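Local coordinates for Lmo1499 protein (Listeria monocytogenes, PDB 4IIW) that probably acts as a membrane-anchored lytic transglycosylase that cuts nascent peptidoglycan strands endolytically and so terminates their elongation, at residues Y117-I122 / T141-E146. Sequence-based numbering, arbitrary orientation.
Sequences YTLDQI and TMDDPE
Met142, modelled as selenomethionine, reaches from helix 135-143 to the first turn of helix 119-129 and meets Leu119 and Ile122 there. Its chain is extended beyond CG (chi2 166°, chi3 170°), which carries the selenium and the terminal methyl across to the other helix. SE rests against Leu119 CB at 3.8 Å and lies 3.7 Å from Leu119 O, a packing contact with the backbone. The methyl CE also lies near Leu119 O and touches Ile122 CG2 at 3.9 Å, the two side chains meeting at a slant. Ile122 offers this branch because CG2 stands anti to its backbone N, while CG1 lies beside that N (chi1 -66°). Leu119 extends toward helix 135-143 in return, its CD1 coming within 4.2 Å of Asp143 OD1 at the margin of the contact; the other carboxylate oxygen, OD2, is hydrogen-bonded to His170. The pairing joins two consecutive helices of the YceG-like (MltG) family region, away from the glutamate thought to be important for catalysis. A capping box starts helix 119-129: Thr118 N donates to Gln121 OE1 at 3.1 Å, and Gln121 N returns a weak bond to Thr118 OG1 at 3.4 Å. Helix 190-204 adds to the apolar packing, with Ile194 against Met142 and Met197 against Ile122. Beyond Asp143 the chain turns at once into helix 145-154, whose N-cap is Asp144, its OD2 accepting from Phe147 N.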
loop_
_atom_site.group_PDB
_atom_site.type_symbol
_atom_site.label_atom_id
_atom_site.label_comp_id
_atom_site.label_asym_id
_atom_site.label_seq_id
_atom_site.Cartn_x
_atom_site.Cartn_y
_atom_site.Cartn_z
ATOM N N TYR B 117 -37.823 11.361 29.662
ATOM C CA TYR B 117 -37.872 10.709 28.372
ATOM C C TYR B 117 -39.280 10.610 27.808
ATOM O O TYR B 117 -40.242 10.366 28.536
ATOM C CB TYR B 117 -37.266 9.299 28.454
ATOM C CG TYR B 117 -35.825 9.216 28.039
ATOM C CD1 TYR B 117 -34.915 10.177 28.449
ATOM C CD2 TYR B 117 -35.355 8.139 27.278
ATOM C CE1 TYR B 117 -33.574 10.109 28.075
ATOM C CE2 TYR B 117 -33.998 8.056 26.899
ATOM C CZ TYR B 117 -33.119 9.053 27.305
ATOM O OH TYR B 117 -31.786 9.031 26.965
ATOM N N THR B 118 -39.367 10.788 26.492
ATOM C CA THR B 118 -40.607 10.679 25.738
ATOM C C THR B 118 -40.721 9.263 25.218
ATOM O O THR B 118 -39.753 8.504 25.252
ATOM C CB THR B 118 -40.555 11.572 24.516
ATOM O OG1 THR B 118 -39.547 11.083 23.604
ATOM C CG2 THR B 118 -40.226 13.006 24.925
ATOM N N LEU B 119 -41.882 8.902 24.695
ATOM C CA LEU B 119 -42.061 7.541 24.155
ATOM C C LEU B 119 -41.081 7.274 22.999
ATOM O O LEU B 119 -40.621 6.159 22.820
ATOM C CB LEU B 119 -43.499 7.301 23.675
ATOM C CG LEU B 119 -44.664 7.443 24.665
ATOM C CD1 LEU B 119 -45.979 7.153 23.928
ATOM C CD2 LEU B 119 -44.522 6.533 25.875
ATOM N N ASP B 120 -40.742 8.298 22.226
ATOM C CA ASP B 120 -39.825 8.091 21.093
ATOM C C ASP B 120 -38.448 7.616 21.595
ATOM O O ASP B 120 -37.860 6.685 21.047
ATOM C CB ASP B 120 -39.664 9.363 20.248
ATOM C CG ASP B 120 -39.375 9.051 18.789
ATOM O OD1 ASP B 120 -40.345 8.689 18.076
ATOM O OD2 ASP B 120 -38.208 9.192 18.342
ATOM N N GLN B 121 -37.968 8.264 22.654
ATOM C CA GLN B 121 -36.665 7.952 23.247
ATOM C C GLN B 121 -36.683 6.591 23.936
ATOM O O GLN B 121 -35.688 5.857 23.909
ATOM C CB GLN B 121 -36.248 9.062 24.222
ATOM C CG GLN B 121 -36.039 10.413 23.551
ATOM C CD GLN B 121 -35.861 11.576 24.526
ATOM O OE1 GLN B 121 -36.570 11.692 25.517
ATOM N NE2 GLN B 121 -34.939 12.469 24.205
ATOM N N ILE B 122 -37.820 6.254 24.544
ATOM C CA ILE B 122 -37.975 4.962 25.184
ATOM C C ILE B 122 -37.905 3.919 24.085
ATOM O O ILE B 122 -37.317 2.856 24.266
ATOM C CB ILE B 122 -39.304 4.863 25.975
ATOM C CG1 ILE B 122 -39.282 5.844 27.156
ATOM C CG2 ILE B 122 -39.539 3.429 26.519
ATOM C CD1 ILE B 122 -40.620 5.970 27.906
ATOM N N THR B 141 -47.025 -0.104 18.392
ATOM C CA THR B 141 -47.601 -0.820 19.512
ATOM C C THR B 141 -48.006 0.177 20.590
ATOM O O THR B 141 -49.094 0.108 21.139
ATOM C CB THR B 141 -46.623 -1.863 20.123
ATOM O OG1 THR B 141 -46.342 -2.903 19.178
ATOM C CG2 THR B 141 -47.233 -2.491 21.348
HETATM N N MSE B 142 -47.110 1.105 20.886
HETATM C CA MSE B 142 -47.374 2.120 21.888
HETATM C C MSE B 142 -48.708 2.799 21.663
HETATM O O MSE B 142 -49.480 2.954 22.598
HETATM C CB MSE B 142 -46.236 3.170 21.921
HETATM C CG MSE B 142 -44.978 2.683 22.646
HETATM SE SE MSE B 142 -43.359 3.732 22.378
HETATM C CE MSE B 142 -42.248 2.894 23.750
ATOM N N ASP B 143 -48.968 3.191 20.417
ATOM C CA ASP B 143 -50.194 3.922 20.051
ATOM C C ASP B 143 -51.314 3.030 19.509
ATOM O O ASP B 143 -52.352 3.541 19.087
ATOM C CB ASP B 143 -49.876 5.055 19.033
ATOM C CG ASP B 143 -49.096 6.251 19.664
ATOM O OD1 ASP B 143 -48.461 6.091 20.736
ATOM O OD2 ASP B 143 -49.118 7.357 19.076
ATOM N N ASP B 144 -51.130 1.712 19.525
ATOM C CA ASP B 144 -52.166 0.802 19.010
ATOM C C ASP B 144 -53.457 0.857 19.873
ATOM O O ASP B 144 -53.430 0.565 21.068
ATOM C CB ASP B 144 -51.634 -0.632 18.944
ATOM C CG ASP B 144 -52.657 -1.612 18.395
ATOM O OD1 ASP B 144 -53.011 -1.515 17.203
ATOM O OD2 ASP B 144 -53.092 -2.509 19.155
ATOM N N PRO B 145 -54.586 1.244 19.268
ATOM C CA PRO B 145 -55.843 1.318 20.016
ATOM C C PRO B 145 -56.123 0.088 20.885
ATOM O O PRO B 145 -56.503 0.246 22.052
ATOM C CB PRO B 145 -56.901 1.463 18.910
ATOM C CG PRO B 145 -56.207 2.142 17.817
ATOM C CD PRO B 145 -54.755 1.688 17.872
ATOM N N GLU B 146 -55.945 -1.119 20.334
ATOM C CA GLU B 146 -56.171 -2.350 21.111
ATOM C C GLU B 146 -55.134 -2.513 22.236
ATOM O O GLU B 146 -55.462 -2.982 23.322
ATOM C CB GLU B 146 -56.171 -3.612 20.247
ATOM C CG GLU B 146 -57.390 -3.811 19.334
ATOM C CD GLU B 146 -57.337 -2.992 18.063
ATOM O OE1 GLU B 146 -56.220 -2.774 17.519
ATOM O OE2 GLU B 146 -58.427 -2.587 17.586
#